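Long-range contacts in ubiquitin-conjugating enzyme E2, putative (Plasmodium falciparum, PDB 2Q0V), which probably takes part in ubiquitin conjugation, as an E2-like protein related to the UEV variants that partner an active E2: residues 21-29 with 79-87; 94-105 with 144-153. All coordinates share one frame; numbering follows the deposited sequence.

Contact 1: residues 21-29 with 79-87; sequences PRSFRLLDE and FCDDNYPDS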
# COMPACT_ATOMS: atom_id res chain seq x y z
N PRO A 21 12.57 15.73 6.76
CA PRO A 21 11.47 16.33 6.01
C PRO A 21 10.80 15.37 5.01
O PRO A 21 11.46 14.45 4.51
CB PRO A 21 12.13 17.51 5.28
CG PRO A 21 13.57 17.29 5.37
CD PRO A 21 13.85 16.44 6.55
N ARG A 22 9.53 15.63 4.71
CA ARG A 22 8.70 14.85 3.79
C ARG A 22 9.46 14.41 2.56
O ARG A 22 9.34 13.26 2.15
CB ARG A 22 7.44 15.64 3.37
CG ARG A 22 6.61 14.95 2.29
CD ARG A 22 5.38 15.74 1.91
NE ARG A 22 4.53 15.03 0.95
CZ ARG A 22 4.79 14.87 -0.34
NH1 ARG A 22 5.91 15.35 -0.88
NH2 ARG A 22 3.95 14.21 -1.11
N SER A 23 10.25 15.30 2.00
CA SER A 23 10.92 15.03 0.74
C SER A 23 12.05 14.02 0.93
O SER A 23 12.25 13.16 0.07
CB SER A 23 11.43 16.32 0.10
OG SER A 23 12.43 16.93 0.90
N PHE A 24 12.77 14.13 2.05
CA PHE A 24 13.82 13.17 2.43
C PHE A 24 13.22 11.78 2.72
O PHE A 24 13.71 10.76 2.26
CB PHE A 24 14.55 13.70 3.68
CG PHE A 24 15.63 14.72 3.38
CD1 PHE A 24 15.64 15.43 2.18
CD2 PHE A 24 16.63 14.97 4.31
CE1 PHE A 24 16.64 16.37 1.89
CE2 PHE A 24 17.63 15.92 4.04
CZ PHE A 24 17.64 16.61 2.82
N ARG A 25 12.16 11.78 3.49
CA ARG A 25 11.44 10.57 3.81
C ARG A 25 10.98 9.78 2.53
O ARG A 25 11.19 8.58 2.45
CB ARG A 25 10.27 10.93 4.73
CG ARG A 25 9.24 9.84 4.88
CD ARG A 25 9.75 8.57 5.62
NE ARG A 25 8.61 7.68 5.75
CZ ARG A 25 7.99 7.41 6.89
NH1 ARG A 25 6.92 6.62 6.89
NH2 ARG A 25 8.45 7.90 8.03
N LEU A 26 10.41 10.47 1.56
CA LEU A 26 9.91 9.86 0.35
C LEU A 26 11.05 9.45 -0.57
O LEU A 26 10.96 8.43 -1.26
CB LEU A 26 8.89 10.76 -0.34
CG LEU A 26 7.51 10.75 0.35
CD1 LEU A 26 6.64 11.93 -0.05
CD2 LEU A 26 6.77 9.43 0.12
N LEU A 27 12.14 10.19 -0.54
CA LEU A 27 13.35 9.73 -1.22
C LEU A 27 13.92 8.42 -0.63
O LEU A 27 14.37 7.57 -1.39
CB LEU A 27 14.42 10.82 -1.27
CG LEU A 27 14.09 12.02 -2.19
CD1 LEU A 27 15.01 13.23 -1.88
CD2 LEU A 27 14.13 11.65 -3.70
N ASP A 28 13.87 8.25 0.69
CA ASP A 28 14.28 6.99 1.35
C ASP A 28 13.43 5.77 0.90
O ASP A 28 13.96 4.74 0.51
CB ASP A 28 14.22 7.13 2.86
CG ASP A 28 15.31 8.04 3.42
OD1 ASP A 28 16.38 8.20 2.76
OD2 ASP A 28 15.08 8.59 4.54
N GLU A 29 12.10 5.94 0.96
CA GLU A 29 11.15 4.95 0.52
C GLU A 29 11.24 4.64 -0.97
O GLU A 29 11.02 3.50 -1.39
CB GLU A 29 9.72 5.35 0.91
CG GLU A 29 9.51 5.55 2.41
CD GLU A 29 8.05 5.61 2.81
OE1 GLU A 29 7.25 4.79 2.36
OE2 GLU A 29 7.67 6.48 3.60
N PHE A 79 -1.46 7.44 -2.47
CA PHE A 79 -1.23 8.85 -2.65
C PHE A 79 -0.82 9.48 -1.35
O PHE A 79 -1.62 9.48 -0.41
CB PHE A 79 -2.49 9.56 -3.18
CG PHE A 79 -2.32 11.07 -3.24
CD1 PHE A 79 -1.63 11.65 -4.30
CD2 PHE A 79 -2.80 11.88 -2.22
CE1 PHE A 79 -1.44 13.01 -4.36
CE2 PHE A 79 -2.61 13.27 -2.26
CZ PHE A 79 -1.93 13.83 -3.33
N CYS A 80 0.38 10.04 -1.29
CA CYS A 80 0.87 10.72 -0.08
C CYS A 80 0.69 12.24 -0.19
O CYS A 80 1.42 12.89 -0.94
CB CYS A 80 2.36 10.42 0.15
SG CYS A 80 2.82 8.65 0.21
N ASP A 81 -0.26 12.82 0.54
CA ASP A 81 -0.44 14.29 0.52
C ASP A 81 0.74 15.05 1.17
O ASP A 81 1.76 14.45 1.57
CB ASP A 81 -1.80 14.72 1.11
CG ASP A 81 -1.88 14.56 2.60
OD1 ASP A 81 -0.81 14.53 3.24
OD2 ASP A 81 -3.02 14.49 3.15
N ASP A 82 0.63 16.38 1.27
CA ASP A 82 1.76 17.16 1.75
C ASP A 82 1.99 17.08 3.28
O ASP A 82 3.05 17.50 3.76
CB ASP A 82 1.81 18.58 1.16
CG ASP A 82 2.74 18.67 -0.10
OD1 ASP A 82 3.94 19.07 0.06
OD2 ASP A 82 2.31 18.31 -1.23
N ASN A 83 1.04 16.50 4.02
CA ASN A 83 1.21 16.22 5.46
C ASN A 83 1.88 14.86 5.75
O ASN A 83 2.15 14.52 6.93
CB ASN A 83 -0.14 16.28 6.21
CG ASN A 83 -0.90 17.61 6.00
OD1 ASN A 83 -0.30 18.69 5.84
ND2 ASN A 83 -2.24 17.52 5.99
N TYR A 84 2.12 14.07 4.70
CA TYR A 84 2.82 12.79 4.81
C TYR A 84 4.28 12.98 5.24
O TYR A 84 4.96 13.81 4.66
CB TYR A 84 2.79 12.07 3.46
CG TYR A 84 3.41 10.70 3.55
CD1 TYR A 84 2.65 9.61 4.00
CD2 TYR A 84 4.76 10.49 3.25
CE1 TYR A 84 3.20 8.36 4.10
CE2 TYR A 84 5.33 9.22 3.36
CZ TYR A 84 4.53 8.16 3.78
OH TYR A 84 5.05 6.90 3.89
N PRO A 85 4.79 12.17 6.18
CA PRO A 85 4.29 10.96 6.86
C PRO A 85 3.42 11.12 8.09
O PRO A 85 3.03 10.11 8.67
CB PRO A 85 5.58 10.26 7.28
CG PRO A 85 6.49 11.35 7.59
CD PRO A 85 6.17 12.48 6.61
N ASP A 86 3.12 12.35 8.51
CA ASP A 86 2.33 12.52 9.73
C ASP A 86 0.86 12.11 9.57
O ASP A 86 0.21 11.71 10.54
CB ASP A 86 2.49 13.95 10.28
CG ASP A 86 3.90 14.20 10.79
OD1 ASP A 86 4.29 13.58 11.82
OD2 ASP A 86 4.62 14.97 10.15
N SER A 87 0.36 12.19 8.34
CA SER A 87 -0.98 11.75 8.01
C SER A 87 -0.91 10.50 7.12
O SER A 87 0.03 10.36 6.35
CB SER A 87 -1.73 12.86 7.28
OG SER A 87 -2.02 13.93 8.18
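Arg22 reaches from the first turn of its helix to the loop 79-87 and binds two of its carbonyls. Its CG lies anti to the backbone N (chi1 174°), and the chain runs straight out to NE. Arg22 NE donates to Asp81 O at 2.9 Å, and Arg22 NH2 to Cys80 O, also at 2.9 Å. Both acceptors lie near the guanidinium plane, but each is met from above its own carbonyl plane. Tyr84 N donates to Asp81 O from the opposite face, so two N-H groups grip this oxygen. One face of the guanidinium has Asp82 OD1 near its rim. Leu26 CD1 covers the centre of the other. Arg22 NH1 donates to Thr53 O.

Tyr84 points its ring at the helix, with CG anti to the backbone N (chi1 -176°). Tyr84 OH donates to Glu29 OE2 at 2.7 Å, on the syn lone pair. Arg25 NE meets Glu29 OE2 at 2.6 Å on the anti side, somewhat out of the carboxylate plane, in an almost straight salt bridge (178°). Two donors thus hold OE2. Cys80 SG and Pro85 CB sit over opposite faces of the ring. Leu26 CD2 packs obliquely on Tyr84 CE2 at 3.6 Å. The Arg25 guanidinium stands nearly perpendicular to the ring, and one of its faces rests on Pro85 CB, 3.8 Å from Arg25 CZ.

Pro85 follows a cis peptide bond, as in the Tyr-Pro motif of E2 folds. Asp81 OD1 forms an Asx turn with Asn83 N within the type I turn Asp81-Tyr84.

The contact joins the N-terminal helix 22-34 to the loop between strands 73-79 and 90-93. Trp57 of strand 56-62 touches Leu26 and Cys80. Ile125, at the start of helix 125-135, packs on Cys80 and Tyr84.

Contact 2: residues 94-105 with 144-153; sequences DTKIEMSCVDNC and LPQPNEGEVY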
# COMPACT_ATOMS: atom_id res chain seq x y z
N ASP A 94 -6.70 -0.69 -7.82
CA ASP A 94 -7.07 -0.60 -9.21
C ASP A 94 -7.63 -1.99 -9.63
O ASP A 94 -8.64 -2.05 -10.32
CB ASP A 94 -5.84 -0.20 -10.05
CG ASP A 94 -5.19 1.12 -9.56
OD1 ASP A 94 -5.90 2.14 -9.32
OD2 ASP A 94 -3.95 1.16 -9.41
N THR A 95 -7.00 -3.07 -9.17
CA THR A 95 -7.50 -4.43 -9.36
C THR A 95 -8.61 -4.71 -8.36
O THR A 95 -8.52 -4.34 -7.16
CB THR A 95 -6.39 -5.50 -9.18
OG1 THR A 95 -5.24 -5.13 -9.94
CG2 THR A 95 -6.85 -6.85 -9.67
N LYS A 96 -9.67 -5.35 -8.87
CA LYS A 96 -10.86 -5.65 -8.10
C LYS A 96 -10.56 -6.66 -7.03
O LYS A 96 -9.91 -7.67 -7.28
CB LYS A 96 -11.98 -6.15 -9.00
CG LYS A 96 -12.71 -5.04 -9.74
CD LYS A 96 -14.20 -5.35 -9.91
CE LYS A 96 -14.80 -4.50 -11.04
NZ LYS A 96 -16.21 -4.04 -10.75
N ILE A 97 -11.07 -6.40 -5.83
CA ILE A 97 -10.87 -7.28 -4.71
C ILE A 97 -12.09 -7.23 -3.79
O ILE A 97 -12.82 -6.23 -3.75
CB ILE A 97 -9.52 -6.92 -3.98
CG1 ILE A 97 -9.03 -8.07 -3.10
CG2 ILE A 97 -9.61 -5.56 -3.26
CD1 ILE A 97 -7.70 -7.80 -2.43
N GLU A 98 -12.34 -8.32 -3.09
CA GLU A 98 -13.32 -8.30 -2.00
C GLU A 98 -12.58 -8.56 -0.71
O GLU A 98 -12.02 -9.65 -0.51
CB GLU A 98 -14.44 -9.33 -2.21
CG GLU A 98 -15.32 -8.99 -3.40
CD GLU A 98 -16.40 -7.98 -3.07
OE1 GLU A 98 -17.07 -8.14 -2.01
OE2 GLU A 98 -16.60 -7.03 -3.87
N MET A 99 -12.52 -7.52 0.11
CA MET A 99 -11.91 -7.60 1.45
C MET A 99 -12.72 -6.73 2.39
O MET A 99 -13.18 -5.66 2.00
CB MET A 99 -10.47 -7.11 1.45
CG MET A 99 -9.46 -8.10 0.94
SD MET A 99 -7.79 -7.86 1.61
CE MET A 99 -7.47 -6.19 1.13
N SER A 100 -12.85 -7.15 3.65
CA SER A 100 -13.60 -6.34 4.62
C SER A 100 -13.11 -4.89 4.81
O SER A 100 -13.88 -4.04 5.27
CB SER A 100 -13.75 -7.08 5.95
OG SER A 100 -12.51 -7.10 6.65
N CYS A 101 -11.87 -4.58 4.47
CA CYS A 101 -11.34 -3.20 4.57
C CYS A 101 -11.24 -2.48 3.22
O CYS A 101 -10.61 -1.43 3.12
CB CYS A 101 -9.97 -3.21 5.24
SG CYS A 101 -8.75 -4.10 4.26
N VAL A 102 -11.85 -3.05 2.18
CA VAL A 102 -11.93 -2.40 0.86
C VAL A 102 -13.40 -2.04 0.54
O VAL A 102 -14.28 -2.88 0.64
CB VAL A 102 -11.29 -3.30 -0.26
CG1 VAL A 102 -11.50 -2.72 -1.63
CG2 VAL A 102 -9.82 -3.51 0.01
N ASP A 103 -13.66 -0.79 0.15
CA ASP A 103 -15.03 -0.40 -0.20
C ASP A 103 -15.46 -0.84 -1.62
O ASP A 103 -14.69 -1.52 -2.34
CB ASP A 103 -15.30 1.10 0.07
CG ASP A 103 -14.64 2.04 -0.94
OD1 ASP A 103 -14.29 1.61 -2.06
OD2 ASP A 103 -14.48 3.23 -0.61
N ASN A 104 -16.68 -0.48 -2.01
CA ASN A 104 -17.22 -0.85 -3.33
C ASN A 104 -16.45 -0.32 -4.54
O ASN A 104 -16.56 -0.89 -5.61
CB ASN A 104 -18.70 -0.50 -3.46
CG ASN A 104 -19.56 -1.38 -2.58
OD1 ASN A 104 -19.10 -2.41 -2.10
ND2 ASN A 104 -20.81 -0.97 -2.36
N CYS A 105 -15.68 0.75 -4.35
CA CYS A 105 -14.84 1.31 -5.42
C CYS A 105 -13.36 0.93 -5.30
O CYS A 105 -12.53 1.41 -6.08
CB CYS A 105 -14.97 2.83 -5.47
SG CYS A 105 -16.62 3.34 -5.91
N LEU A 144 -13.53 -15.55 1.15
CA LEU A 144 -14.48 -14.64 0.51
C LEU A 144 -14.49 -14.83 -1.02
O LEU A 144 -13.42 -14.86 -1.64
CB LEU A 144 -14.11 -13.20 0.87
CG LEU A 144 -15.13 -12.29 1.56
CD1 LEU A 144 -14.39 -11.01 1.97
CD2 LEU A 144 -16.33 -11.96 0.67
N PRO A 145 -15.68 -15.02 -1.62
CA PRO A 145 -15.77 -15.11 -3.10
C PRO A 145 -15.29 -13.84 -3.84
O PRO A 145 -15.76 -12.74 -3.56
CB PRO A 145 -17.27 -15.37 -3.35
CG PRO A 145 -17.79 -15.93 -2.02
CD PRO A 145 -17.00 -15.20 -0.97
N GLN A 146 -14.38 -14.03 -4.80
CA GLN A 146 -13.66 -12.95 -5.47
C GLN A 146 -14.19 -12.60 -6.87
O GLN A 146 -14.71 -13.47 -7.56
CB GLN A 146 -12.18 -13.32 -5.59
CG GLN A 146 -11.45 -13.47 -4.26
CD GLN A 146 -11.49 -12.21 -3.43
OE1 GLN A 146 -11.17 -11.12 -3.93
NE2 GLN A 146 -11.92 -12.33 -2.18
N PRO A 147 -14.00 -11.33 -7.30
CA PRO A 147 -14.23 -10.99 -8.72
C PRO A 147 -13.36 -11.86 -9.65
O PRO A 147 -12.45 -12.55 -9.16
CB PRO A 147 -13.81 -9.52 -8.80
CG PRO A 147 -13.87 -9.01 -7.40
CD PRO A 147 -13.57 -10.16 -6.52
N ASN A 148 -13.62 -11.84 -10.95
CA ASN A 148 -12.74 -12.55 -11.89
C ASN A 148 -11.34 -11.95 -11.88
O ASN A 148 -11.18 -10.74 -11.68
CB ASN A 148 -13.31 -12.55 -13.32
CG ASN A 148 -14.58 -13.39 -13.46
OD1 ASN A 148 -14.67 -14.51 -12.94
ND2 ASN A 148 -15.57 -12.84 -14.15
N GLU A 149 -10.34 -12.80 -12.09
CA GLU A 149 -8.94 -12.38 -12.04
C GLU A 149 -8.60 -11.33 -13.09
O GLU A 149 -9.00 -11.45 -14.25
CB GLU A 149 -7.98 -13.59 -12.13
CG GLU A 149 -6.53 -13.21 -12.45
CD GLU A 149 -5.53 -14.30 -12.09
OE1 GLU A 149 -5.93 -15.48 -12.02
OE2 GLU A 149 -4.33 -13.97 -11.89
N GLY A 150 -7.87 -10.30 -12.68
CA GLY A 150 -7.42 -9.24 -13.57
C GLY A 150 -8.44 -8.15 -13.87
O GLY A 150 -8.08 -7.11 -14.44
N GLU A 151 -9.70 -8.41 -13.51
CA GLU A 151 -10.76 -7.40 -13.53
C GLU A 151 -10.40 -6.13 -12.74
O GLU A 151 -9.89 -6.21 -11.63
CB GLU A 151 -12.03 -8.01 -12.95
CG GLU A 151 -13.28 -7.20 -13.13
CD GLU A 151 -14.45 -8.08 -13.50
OE1 GLU A 151 -14.59 -8.36 -14.71
OE2 GLU A 151 -15.21 -8.52 -12.58
N VAL A 152 -10.66 -4.97 -13.34
CA VAL A 152 -10.38 -3.68 -12.71
C VAL A 152 -11.66 -2.89 -12.43
O VAL A 152 -12.74 -3.27 -12.90
CB VAL A 152 -9.40 -2.80 -13.57
CG1 VAL A 152 -8.12 -3.56 -13.94
CG2 VAL A 152 -10.10 -2.19 -14.81
N TYR A 153 -11.53 -1.81 -11.65
CA TYR A 153 -12.61 -0.84 -11.43
C TYR A 153 -12.62 0.17 -12.58
O TYR A 153 -13.63 0.83 -12.85
CB TYR A 153 -12.44 -0.10 -10.09
CG TYR A 153 -12.47 -0.99 -8.86
CD1 TYR A 153 -11.29 -1.45 -8.28
CD2 TYR A 153 -13.69 -1.37 -8.27
CE1 TYR A 153 -11.31 -2.27 -7.16
CE2 TYR A 153 -13.72 -2.19 -7.15
CZ TYR A 153 -12.52 -2.63 -6.60
OH TYR A 153 -12.54 -3.44 -5.49
O HOH W 1 -8.93 -9.91 -9.52
O HOH W 2 -14.39 -4.11 -3.45
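Lys96 N donates to Glu151 O at 2.9 Å, and Tyr153 N donates back to Asp94 O at 3.2 Å. Thr95 and Val152 sit between these bonds as a non-hydrogen-bonded antiparallel pair, a single beta bridge.

The Lys96 side chain runs along the tail. Lys96 CB lies beside Glu151 O and packs on Pro147 CG. Lys96 CG sits squarely over the Tyr153 ring, 3.8 Å from the centroid and only 4° off the normal, a CH-pi contact. CD lies beside Glu151 CG. Lys96 CE approaches Val152 O at 3.0 Å. Lys96 NZ, at the tip, ends 4.9 Å from Glu151 OE2, so the opposite charges are near without touching.

Segment 94-105 follows strand 90-93, the last of the antiparallel sheet of the UBC fold. The tail 144-153 runs past it without forming a helix. This is consistent with the UEV variants, which lack the two C-terminal helices of canonical E2s.

Gln146 closes the other end of the contact. Its chain bends at chi2 (-59°) and turns the amide toward Glu98. Gln146 OE1 accepts from Glu98 N at 3.1 Å. Gln146 NE2 donates to Glu98 O at 3.2 Å, in the amide plane and on a lone pair of the carbonyl. A further bond from NE2 to Leu144 O helps fix the rotation of the amide.

Cys105 O covers the Tyr153 face opposite Lys96. Ile97 N donates weakly to Tyr153 OH. A water in the ring plane is hydrogen-bonded to that hydroxyl and lies within bonding reach of Ile97 O and Asp103 O, more acceptors than it can serve at once. Phe93 of strand 90-93 also touches Tyr153.

From the N terminus, the chain enters helix 22-34 and then makes strands 42-46, 56-62 and 73-79. Contact 1 closes this first long loop by bringing residues 79-87 back to the start of the helix. Strand 90-93 then leads directly into residues 94-105, where contact 2 opens. Helices 114-117 and 125-135 lie in the second loop, which the tail 144-153 closes. The two loops therefore follow in series and neither nest nor cross. The centres of contact 1 and contact 2 are about 28 Å apart, on opposite sides of the chain's centre. Contact 1 ties the N-terminal helix to the loop joining strands 73-79 and 90-93; contact 2 ties the C-terminal tail to the loop after the last strand.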